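Local coordinates for pullulanase (Klebsiella oxytoca, PDB 2YOC), which hydrolyses alpha-1,6-glucosidic bonds in pullulan and related alpha-dextrins, and is a secreted glycosyl hydrolase linked to the type 2 secretion system, at residues 616-621 with 632-637; 548-553 with 605-610; 842-847 with 931-936. All blocks are in the same frame, centred on the assembly; numbering follows the deposited sequence.

Interaction 1 of 3, residues 616-621 with 632-637; sequences YQRLNE and CSDSAP
Gln617 and Ser635 face each other across an isolated beta bridge, their CA atoms 4.2 Å apart, as the non-hydrogen-bonded pair of an antiparallel pattern. The bridge lies within the long connection from the third strand (586-591) of the (beta/alpha)8 barrel to helix 640-655, the position at which alpha-amylase relatives carry domain B, and closes the loop between its two segments. Two backbone bonds flank the pair: Ala636 N to Tyr616 O, 2.7 Å, bent to 130° at the hydrogen, and the straighter Arg618 N to Asp634 O, also 2.7 Å. The methyl of Ala636 packs beside the first of these, 3.4 Å from Tyr616 O. With CG trans to the backbone N (chi1 -169°) and a bend at chi3, the Arg618 side chain reaches across the other segment, and Ser635 O lies over one face of its guanidinium, toward the rim. Its charge is met mainly elsewhere, by a salt bridge from NE to Glu638 and a bond from NH2 to Tyr669 O. Asp634 OD2 stays 4.4 Å from Arg618 NH1 and is bound instead by Ala629 N. Arg618 crosses the Pro637 ring at about a right angle, its NH2 3.7 Å from Pro637 CD.

Interaction 2 of 3, residues 548-553 with 605-610; sequences DPFHYT and TSVLDK
Thr605 lies over the Phe550 ring, in a contact that joins the connection after the second strand (461-464) of the (beta/alpha)8 barrel to the one after the third (586-591). Segment 548-553 opens with the Asp-Pro that ends the YNWGYDP signature of pullulanases, and 605-610 leads into the short helix 608-611. The methyl CG2 of Thr605 makes a CH-pi contact, 4.1 Å from the centroid of the Phe550 ring and only 13° off its normal, while Thr605 OG1 is taken by Asn597. The opposite face of the same ring receives His551 CE1 near its rim, which leaves the phenyl between the methyl and the imidazole. Val607 approaches differently: its CG2 sits at the edge of the ring, 3.8 Å from Phe550 CE1. Phe550 has CG trans to the backbone N (chi1 -157°), and this turns one ring face to Thr605 and the CD1-CE1 edge to Val607. The same Val607 methyl lies 4.1 Å from His551 NE2. The imidazole is held at both nitrogens, ND1 by the carboxylate of Asp469 and NE2 by Thr365; since Asp469 is a calcium ligand, His551 ties this packing to the second shell of the metal site. Within 605-610, Lys610 NZ bonds Asp603 O and also Ser606 O, the latter at 2.8 Å in the carbonyl plane. Farther along, the phenol OH of Tyr552 is bonded to His595 O, and Leu608 CD1 meets the Tyr552 ring at its edge, in plane, 3.9 Å from Tyr552 CE2.

Interaction 3 of 3, residues 842-847 with 931-936; sequences TRVRMQ and KQMTAF
Arg845, whose shaft packs on Phe936, has its NH1 gripped by two backbone carbonyls, Trp1049 O and Leu1032 O, and its NH2 weakly bonded to Ser1031 O. Arg845 CG packs 3.7 Å from Phe936 CE2, and from there the chain runs extended to NE, carrying the guanidinium along the end of the ring. Phe936 CZ thus comes over one face of the guanidinium, toward its rim, with the two planes 66° apart, so this is no parallel stack. Val844 projects from helix 840-855 toward helix 927-945. With CG1 trans to the backbone N (chi1 168°), that methyl touches both Gln932 OE1, at 3.5 Å, and Phe936 CE2, at 4.1 Å. On the other flank, selenomethionine Met933 bends at chi2 and chi3 and brings its selenium SE to 3.6 Å from Val844 O and 3.9 Å from Gln847 CG. The amide of Gln847 points elsewhere, its NE2 bonded to Ser867 O. The axes of the two segments approach to 10.0 Å and run in the same sense, with a crossing angle of -30°. Side by side, running in roughly the same direction and flanking the eighth strand (860-864) in sequence, the two helices pack as neighbouring outer helices of a (beta/alpha)8 barrel do.

Interactions 1 and 2 are neighbours, their centres 13 Å apart, and both hold the chain that follows the third barrel strand; helix 608-611 joins them, with Tyr616 CD2 3.3 Å from Leu608 O. Interaction 3 stands apart, about 43 Å from interaction 2 and 45 Å from interaction 1 between centres, and packs two regular helices. All three are largely buried, although interaction 3 includes the partly exposed Arg845 and Gln932. Their chemistry follows their place: 616-621 with 632-637 is fastened by backbone bonds, 548-553 with 605-610 by ring and methyl packing, and 842-847 with 931-936 by side chains meshing between helices. A calcium ion lies near both interactions 1 and 2.

Interaction 1 of 3, residues 616-621 with 632-637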
loop_
_atom_site.group_PDB
_atom_site.type_symbol
_atom_site.label_atom_id
_atom_site.label_comp_id
_atom_site.label_asym_id
_atom_site.label_seq_id
_atom_site.Cartn_x
_atom_site.Cartn_y
_atom_site.Cartn_z
ATOM N N TYR B 616 -35.530 15.558 -26.074
ATOM C CA TYR B 616 -35.588 14.508 -25.068
ATOM C C TYR B 616 -34.453 13.484 -25.137
ATOM O O TYR B 616 -34.119 12.865 -24.126
ATOM C CB TYR B 616 -36.976 13.834 -25.046
ATOM C CG TYR B 616 -38.145 14.748 -24.741
ATOM C CD1 TYR B 616 -38.469 15.084 -23.434
ATOM C CD2 TYR B 616 -39.002 15.166 -25.749
ATOM C CE1 TYR B 616 -39.577 15.877 -23.144
ATOM C CE2 TYR B 616 -40.134 15.922 -25.466
ATOM C CZ TYR B 616 -40.412 16.291 -24.162
ATOM O OH TYR B 616 -41.538 17.033 -23.888
ATOM N N GLN B 617 -33.853 13.317 -26.310
ATOM C CA GLN B 617 -32.782 12.356 -26.517
ATOM C C GLN B 617 -31.407 12.986 -26.344
ATOM O O GLN B 617 -31.227 14.169 -26.679
ATOM C CB GLN B 617 -32.893 11.771 -27.934
ATOM C CG GLN B 617 -34.304 11.304 -28.349
ATOM C CD GLN B 617 -34.794 10.066 -27.622
ATOM O OE1 GLN B 617 -34.036 9.363 -26.937
ATOM N NE2 GLN B 617 -36.074 9.743 -27.782
ATOM N N ARG B 618 -30.425 12.182 -25.860
ATOM C CA ARG B 618 -29.022 12.595 -25.757
ATOM C C ARG B 618 -28.359 12.336 -27.135
ATOM O O ARG B 618 -28.323 11.196 -27.613
ATOM C CB ARG B 618 -28.281 11.862 -24.623
ATOM C CG ARG B 618 -26.893 12.476 -24.345
ATOM C CD ARG B 618 -26.133 11.878 -23.169
ATOM N NE ARG B 618 -26.850 12.067 -21.916
ATOM C CZ ARG B 618 -27.242 11.073 -21.124
ATOM N NH1 ARG B 618 -26.949 9.815 -21.432
ATOM N NH2 ARG B 618 -27.910 11.330 -20.005
ATOM N N LEU B 619 -27.876 13.411 -27.774
ATOM C CA LEU B 619 -27.254 13.390 -29.099
ATOM C C LEU B 619 -25.741 13.574 -29.065
ATOM O O LEU B 619 -25.201 14.316 -28.229
ATOM C CB LEU B 619 -27.834 14.503 -29.981
ATOM C CG LEU B 619 -29.332 14.717 -29.997
ATOM C CD1 LEU B 619 -29.645 15.888 -30.845
ATOM C CD2 LEU B 619 -30.068 13.500 -30.513
ATOM N N ASN B 620 -25.064 12.942 -30.036
ATOM C CA ASN B 620 -23.621 13.066 -30.212
ATOM C C ASN B 620 -23.295 14.533 -30.576
ATOM O O ASN B 620 -23.917 15.098 -31.480
ATOM C CB ASN B 620 -23.175 12.122 -31.312
ATOM C CG ASN B 620 -21.727 12.240 -31.639
ATOM O OD1 ASN B 620 -21.315 13.092 -32.421
ATOM N ND2 ASN B 620 -20.923 11.395 -31.027
ATOM N N GLU B 621 -22.329 15.128 -29.855
ATOM C CA GLU B 621 -21.842 16.517 -29.939
ATOM C C GLU B 621 -21.484 17.040 -31.350
ATOM O O GLU B 621 -21.468 18.259 -31.554
ATOM C CB GLU B 621 -20.616 16.709 -29.009
ATOM C CG GLU B 621 -20.823 16.392 -27.527
ATOM C CD GLU B 621 -20.228 15.093 -26.996
ATOM O OE1 GLU B 621 -20.317 14.053 -27.693
ATOM O OE2 GLU B 621 -19.708 15.110 -25.855
ATOM N N CYS B 632 -30.343 0.968 -27.391
ATOM C CA CYS B 632 -31.488 1.794 -27.729
ATOM C C CYS B 632 -31.274 3.326 -27.894
ATOM O O CYS B 632 -30.254 3.755 -28.436
ATOM C CB CYS B 632 -32.610 1.468 -26.739
ATOM S SG CYS B 632 -32.537 -0.229 -26.087
ATOM N N SER B 633 -32.246 4.133 -27.458
ATOM C CA SER B 633 -32.239 5.573 -27.665
ATOM C C SER B 633 -32.086 6.363 -26.393
ATOM O O SER B 633 -33.059 6.650 -25.702
ATOM C CB SER B 633 -33.471 5.987 -28.469
ATOM O OG SER B 633 -33.574 5.207 -29.655
ATOM N N ASP B 634 -30.844 6.714 -26.094
ATOM C CA ASP B 634 -30.473 7.448 -24.895
ATOM C C ASP B 634 -31.314 8.702 -24.667
ATOM O O ASP B 634 -31.288 9.623 -25.480
ATOM C CB ASP B 634 -28.970 7.836 -24.905
ATOM C CG ASP B 634 -27.931 6.710 -24.862
ATOM O OD1 ASP B 634 -28.332 5.515 -24.919
ATOM O OD2 ASP B 634 -26.712 7.030 -24.808
ATOM N N SER B 635 -32.040 8.734 -23.536
ATOM C CA SER B 635 -32.832 9.872 -23.121
ATOM C C SER B 635 -31.914 10.886 -22.450
ATOM O O SER B 635 -30.766 10.557 -22.121
ATOM C CB SER B 635 -33.906 9.412 -22.154
ATOM O OG SER B 635 -33.333 9.058 -20.910
ATOM N N ALA B 636 -32.422 12.104 -22.220
ATOM C CA ALA B 636 -31.657 13.182 -21.611
ATOM C C ALA B 636 -32.281 13.667 -20.327
ATOM O O ALA B 636 -32.853 14.765 -20.314
ATOM C CB ALA B 636 -31.490 14.340 -22.586
ATOM N N PRO B 637 -32.126 12.927 -19.204
ATOM C CA PRO B 637 -32.656 13.434 -17.924
ATOM C C PRO B 637 -32.025 14.761 -17.473
ATOM O O PRO B 637 -32.553 15.401 -16.554
ATOM C CB PRO B 637 -32.369 12.297 -16.940
ATOM C CG PRO B 637 -31.270 11.507 -17.554
ATOM C CD PRO B 637 -31.434 11.630 -19.033
#

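Interaction 2 of 3, residues 548-553 with 605-610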
loop_
_atom_site.group_PDB
_atom_site.type_symbol
_atom_site.label_atom_id
_atom_site.label_comp_id
_atom_site.label_asym_id
_atom_site.label_seq_id
_atom_site.Cartn_x
_atom_site.Cartn_y
_atom_site.Cartn_z
ATOM N N ASP B 548 -37.946 -1.512 -22.614
ATOM C CA ASP B 548 -38.214 -0.862 -23.906
ATOM C C ASP B 548 -39.427 0.063 -23.719
ATOM O O ASP B 548 -40.562 -0.293 -24.072
ATOM C CB ASP B 548 -38.506 -1.944 -24.968
ATOM C CG ASP B 548 -37.510 -3.102 -24.946
ATOM O OD1 ASP B 548 -36.355 -2.896 -25.398
ATOM O OD2 ASP B 548 -37.857 -4.188 -24.390
ATOM N N PRO B 549 -39.216 1.248 -23.105
ATOM C CA PRO B 549 -40.366 2.139 -22.827
ATOM C C PRO B 549 -41.071 2.728 -24.030
ATOM O O PRO B 549 -40.428 3.346 -24.886
ATOM C CB PRO B 549 -39.766 3.258 -21.966
ATOM C CG PRO B 549 -38.415 2.772 -21.537
ATOM C CD PRO B 549 -37.952 1.816 -22.584
ATOM N N PHE B 550 -42.400 2.553 -24.080
ATOM C CA PHE B 550 -43.285 3.147 -25.104
ATOM C C PHE B 550 -43.930 4.394 -24.435
ATOM O O PHE B 550 -43.725 5.531 -24.899
ATOM C CB PHE B 550 -44.353 2.134 -25.550
ATOM C CG PHE B 550 -44.979 2.351 -26.904
ATOM C CD1 PHE B 550 -44.792 3.547 -27.603
ATOM C CD2 PHE B 550 -45.769 1.372 -27.481
ATOM C CE1 PHE B 550 -45.392 3.751 -28.855
ATOM C CE2 PHE B 550 -46.354 1.580 -28.735
ATOM C CZ PHE B 550 -46.152 2.763 -29.416
ATOM N N HIS B 551 -44.640 4.170 -23.296
ATOM C CA HIS B 551 -45.252 5.213 -22.468
ATOM C C HIS B 551 -44.859 4.946 -21.008
ATOM O O HIS B 551 -45.036 3.832 -20.502
ATOM C CB HIS B 551 -46.775 5.261 -22.659
ATOM C CG HIS B 551 -47.203 5.604 -24.065
ATOM N ND1 HIS B 551 -47.267 4.643 -25.050
ATOM C CD2 HIS B 551 -47.584 6.788 -24.601
ATOM C CE1 HIS B 551 -47.683 5.267 -26.142
ATOM N NE2 HIS B 551 -47.887 6.554 -25.922
ATOM N N TYR B 552 -44.263 5.939 -20.359
ATOM C CA TYR B 552 -43.779 5.783 -19.000
ATOM C C TYR B 552 -44.827 5.682 -17.916
ATOM O O TYR B 552 -44.531 5.150 -16.834
ATOM C CB TYR B 552 -42.882 6.958 -18.662
ATOM C CG TYR B 552 -41.623 7.020 -19.482
ATOM C CD1 TYR B 552 -40.604 6.086 -19.305
ATOM C CD2 TYR B 552 -41.419 8.040 -20.405
ATOM C CE1 TYR B 552 -39.411 6.167 -20.026
ATOM C CE2 TYR B 552 -40.225 8.138 -21.124
ATOM C CZ TYR B 552 -39.228 7.189 -20.935
ATOM O OH TYR B 552 -38.046 7.266 -21.618
ATOM N N THR B 553 -46.009 6.275 -18.145
ATOM C CA THR B 553 -47.017 6.403 -17.095
ATOM C C THR B 553 -48.342 5.652 -17.331
ATOM O O THR B 553 -49.427 6.074 -16.894
ATOM C CB THR B 553 -47.098 7.884 -16.661
ATOM O OG1 THR B 553 -45.868 8.558 -16.985
ATOM C CG2 THR B 553 -47.361 8.024 -15.202
ATOM N N THR B 605 -42.744 3.545 -32.361
ATOM C CA THR B 605 -42.547 3.735 -30.936
ATOM C C THR B 605 -41.855 5.042 -30.529
ATOM O O THR B 605 -41.674 5.290 -29.333
ATOM C CB THR B 605 -42.000 2.475 -30.270
ATOM O OG1 THR B 605 -40.596 2.413 -30.513
ATOM C CG2 THR B 605 -42.684 1.216 -30.742
ATOM N N SER B 606 -41.484 5.887 -31.503
ATOM C CA SER B 606 -40.930 7.199 -31.184
ATOM C C SER B 606 -42.140 8.084 -30.823
ATOM O O SER B 606 -43.083 8.234 -31.633
ATOM C CB SER B 606 -40.180 7.787 -32.372
ATOM O OG SER B 606 -39.811 9.129 -32.092
ATOM N N VAL B 607 -42.174 8.576 -29.571
ATOM C CA VAL B 607 -43.272 9.434 -29.116
ATOM C C VAL B 607 -42.654 10.797 -28.784
ATOM O O VAL B 607 -42.917 11.783 -29.477
ATOM C CB VAL B 607 -44.120 8.813 -27.960
ATOM C CG1 VAL B 607 -45.317 9.691 -27.626
ATOM C CG2 VAL B 607 -44.585 7.388 -28.285
ATOM N N LEU B 608 -41.732 10.809 -27.830
ATOM C CA LEU B 608 -41.023 12.013 -27.386
ATOM C C LEU B 608 -40.232 12.733 -28.486
ATOM O O LEU B 608 -40.282 13.965 -28.557
ATOM C CB LEU B 608 -40.117 11.708 -26.179
ATOM C CG LEU B 608 -40.831 11.400 -24.886
ATOM C CD1 LEU B 608 -39.889 10.815 -23.891
ATOM C CD2 LEU B 608 -41.544 12.641 -24.345
ATOM N N ASP B 609 -39.505 11.977 -29.338
ATOM C CA ASP B 609 -38.724 12.608 -30.400
ATOM C C ASP B 609 -39.565 13.076 -31.608
ATOM O O ASP B 609 -39.067 13.821 -32.456
ATOM C CB ASP B 609 -37.505 11.767 -30.801
ATOM C CG ASP B 609 -36.417 12.585 -31.487
ATOM O OD1 ASP B 609 -35.978 13.620 -30.900
ATOM O OD2 ASP B 609 -36.038 12.229 -32.637
ATOM N N LYS B 610 -40.840 12.667 -31.675
ATOM C CA LYS B 610 -41.720 13.141 -32.727
ATOM C C LYS B 610 -42.320 14.490 -32.297
ATOM O O LYS B 610 -42.575 15.335 -33.157
ATOM C CB LYS B 610 -42.841 12.141 -33.022
ATOM C CG LYS B 610 -42.432 10.942 -33.859
ATOM C CD LYS B 610 -43.694 10.340 -34.417
ATOM C CE LYS B 610 -43.499 9.006 -35.083
ATOM N NZ LYS B 610 -44.025 7.907 -34.231
#

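Interaction 3 of 3, residues 842-847 with 931-936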
loop_
_atom_site.group_PDB
_atom_site.type_symbol
_atom_site.label_atom_id
_atom_site.label_comp_id
_atom_site.label_asym_id
_atom_site.label_seq_id
_atom_site.Cartn_x
_atom_site.Cartn_y
_atom_site.Cartn_z
ATOM N N THR B 842 -24.204 -30.857 -1.484
ATOM C CA THR B 842 -23.292 -29.765 -1.110
ATOM C C THR B 842 -23.540 -28.514 -1.962
ATOM O O THR B 842 -23.406 -27.399 -1.464
ATOM C CB THR B 842 -21.822 -30.201 -1.108
ATOM O OG1 THR B 842 -21.351 -30.206 -2.441
ATOM C CG2 THR B 842 -21.596 -31.559 -0.437
ATOM N N ARG B 843 -23.921 -28.705 -3.238
ATOM C CA ARG B 843 -24.227 -27.599 -4.138
ATOM C C ARG B 843 -25.504 -26.878 -3.674
ATOM O O ARG B 843 -25.567 -25.653 -3.786
ATOM C CB ARG B 843 -24.317 -28.069 -5.602
ATOM C CG ARG B 843 -23.034 -28.720 -6.125
ATOM C CD ARG B 843 -23.020 -28.864 -7.639
ATOM N NE ARG B 843 -21.727 -29.366 -8.100
ATOM C CZ ARG B 843 -21.281 -29.295 -9.350
ATOM N NH1 ARG B 843 -22.032 -28.758 -10.302
ATOM N NH2 ARG B 843 -20.081 -29.761 -9.656
ATOM N N VAL B 844 -26.499 -27.624 -3.106
ATOM C CA VAL B 844 -27.729 -27.025 -2.562
ATOM C C VAL B 844 -27.336 -26.119 -1.403
ATOM O O VAL B 844 -27.730 -24.957 -1.372
ATOM C CB VAL B 844 -28.826 -28.048 -2.174
ATOM C CG1 VAL B 844 -29.936 -27.395 -1.350
ATOM C CG2 VAL B 844 -29.410 -28.704 -3.414
ATOM N N ARG B 845 -26.498 -26.629 -0.503
ATOM C CA ARG B 845 -25.958 -25.848 0.606
ATOM C C ARG B 845 -25.071 -24.684 0.067
ATOM O O ARG B 845 -25.170 -23.585 0.592
ATOM C CB ARG B 845 -25.224 -26.750 1.618
ATOM C CG ARG B 845 -26.174 -27.506 2.545
ATOM C CD ARG B 845 -25.426 -28.273 3.624
ATOM N NE ARG B 845 -26.318 -28.780 4.670
ATOM C CZ ARG B 845 -26.470 -28.222 5.871
ATOM N NH1 ARG B 845 -25.782 -27.136 6.199
ATOM N NH2 ARG B 845 -27.311 -28.750 6.753
HETATM N N MSE B 846 -24.306 -24.894 -1.035
HETATM C CA MSE B 846 -23.505 -23.837 -1.671
HETATM C C MSE B 846 -24.389 -22.637 -2.065
HETATM O O MSE B 846 -23.998 -21.490 -1.834
HETATM C CB MSE B 846 -22.759 -24.360 -2.901
HETATM C CG MSE B 846 -21.400 -24.935 -2.596
HETATM SE SE MSE B 846 -20.705 -25.788 -4.201
HETATM C CE MSE B 846 -18.810 -25.837 -3.802
ATOM N N GLN B 847 -25.590 -22.909 -2.608
ATOM C CA GLN B 847 -26.567 -21.884 -2.970
ATOM C C GLN B 847 -26.987 -21.103 -1.696
ATOM O O GLN B 847 -26.931 -19.873 -1.674
ATOM C CB GLN B 847 -27.791 -22.532 -3.673
ATOM C CG GLN B 847 -28.870 -21.550 -4.156
ATOM C CD GLN B 847 -28.951 -21.430 -5.661
ATOM O OE1 GLN B 847 -28.049 -21.847 -6.382
ATOM N NE2 GLN B 847 -30.036 -20.847 -6.175
ATOM N N LYS B 931 -37.487 -28.486 -2.115
ATOM C CA LYS B 931 -38.067 -28.370 -0.784
ATOM C C LYS B 931 -36.981 -28.084 0.288
ATOM O O LYS B 931 -37.201 -27.263 1.180
ATOM C CB LYS B 931 -38.915 -29.605 -0.445
ATOM C CG LYS B 931 -40.358 -29.513 -0.951
ATOM C CD LYS B 931 -41.193 -30.751 -0.574
ATOM C CE LYS B 931 -42.595 -30.717 -1.153
ATOM N NZ LYS B 931 -43.493 -31.745 -0.549
ATOM N N GLN B 932 -35.808 -28.728 0.161
ATOM C CA GLN B 932 -34.638 -28.540 1.033
ATOM C C GLN B 932 -34.176 -27.050 0.933
ATOM O O GLN B 932 -34.020 -26.384 1.965
ATOM C CB GLN B 932 -33.511 -29.508 0.587
ATOM C CG GLN B 932 -32.286 -29.595 1.488
ATOM C CD GLN B 932 -31.277 -30.609 0.973
ATOM O OE1 GLN B 932 -30.133 -30.273 0.616
ATOM N NE2 GLN B 932 -31.658 -31.888 0.937
HETATM N N MSE B 933 -34.011 -26.531 -0.314
HETATM C CA MSE B 933 -33.617 -25.142 -0.549
HETATM C C MSE B 933 -34.658 -24.144 -0.025
HETATM O O MSE B 933 -34.261 -23.153 0.588
HETATM C CB MSE B 933 -33.284 -24.892 -2.035
HETATM C CG MSE B 933 -32.651 -23.533 -2.309
HETATM SE SE MSE B 933 -30.968 -23.277 -1.370
HETATM C CE MSE B 933 -31.412 -21.610 -0.442
ATOM N N THR B 934 -35.974 -24.391 -0.246
ATOM C CA THR B 934 -37.028 -23.483 0.246
ATOM C C THR B 934 -36.923 -23.380 1.771
ATOM O O THR B 934 -36.909 -22.272 2.300
ATOM C CB THR B 934 -38.434 -23.910 -0.216
ATOM O OG1 THR B 934 -38.392 -24.280 -1.591
ATOM C CG2 THR B 934 -39.448 -22.823 -0.059
ATOM N N ALA B 935 -36.751 -24.530 2.453
ATOM C CA ALA B 935 -36.582 -24.631 3.902
ATOM C C ALA B 935 -35.387 -23.811 4.384
ATOM O O ALA B 935 -35.515 -23.068 5.364
ATOM C CB ALA B 935 -36.413 -26.083 4.307
ATOM N N PHE B 936 -34.254 -23.898 3.664
ATOM C CA PHE B 936 -33.050 -23.129 3.967
ATOM C C PHE B 936 -33.298 -21.640 3.765
ATOM O O PHE B 936 -32.816 -20.833 4.558
ATOM C CB PHE B 936 -31.880 -23.555 3.065
ATOM C CG PHE B 936 -31.204 -24.876 3.355
ATOM C CD1 PHE B 936 -31.324 -25.484 4.606
ATOM C CD2 PHE B 936 -30.388 -25.478 2.406
ATOM C CE1 PHE B 936 -30.644 -26.675 4.890
ATOM C CE2 PHE B 936 -29.729 -26.684 2.683
ATOM C CZ PHE B 936 -29.861 -27.273 3.924
#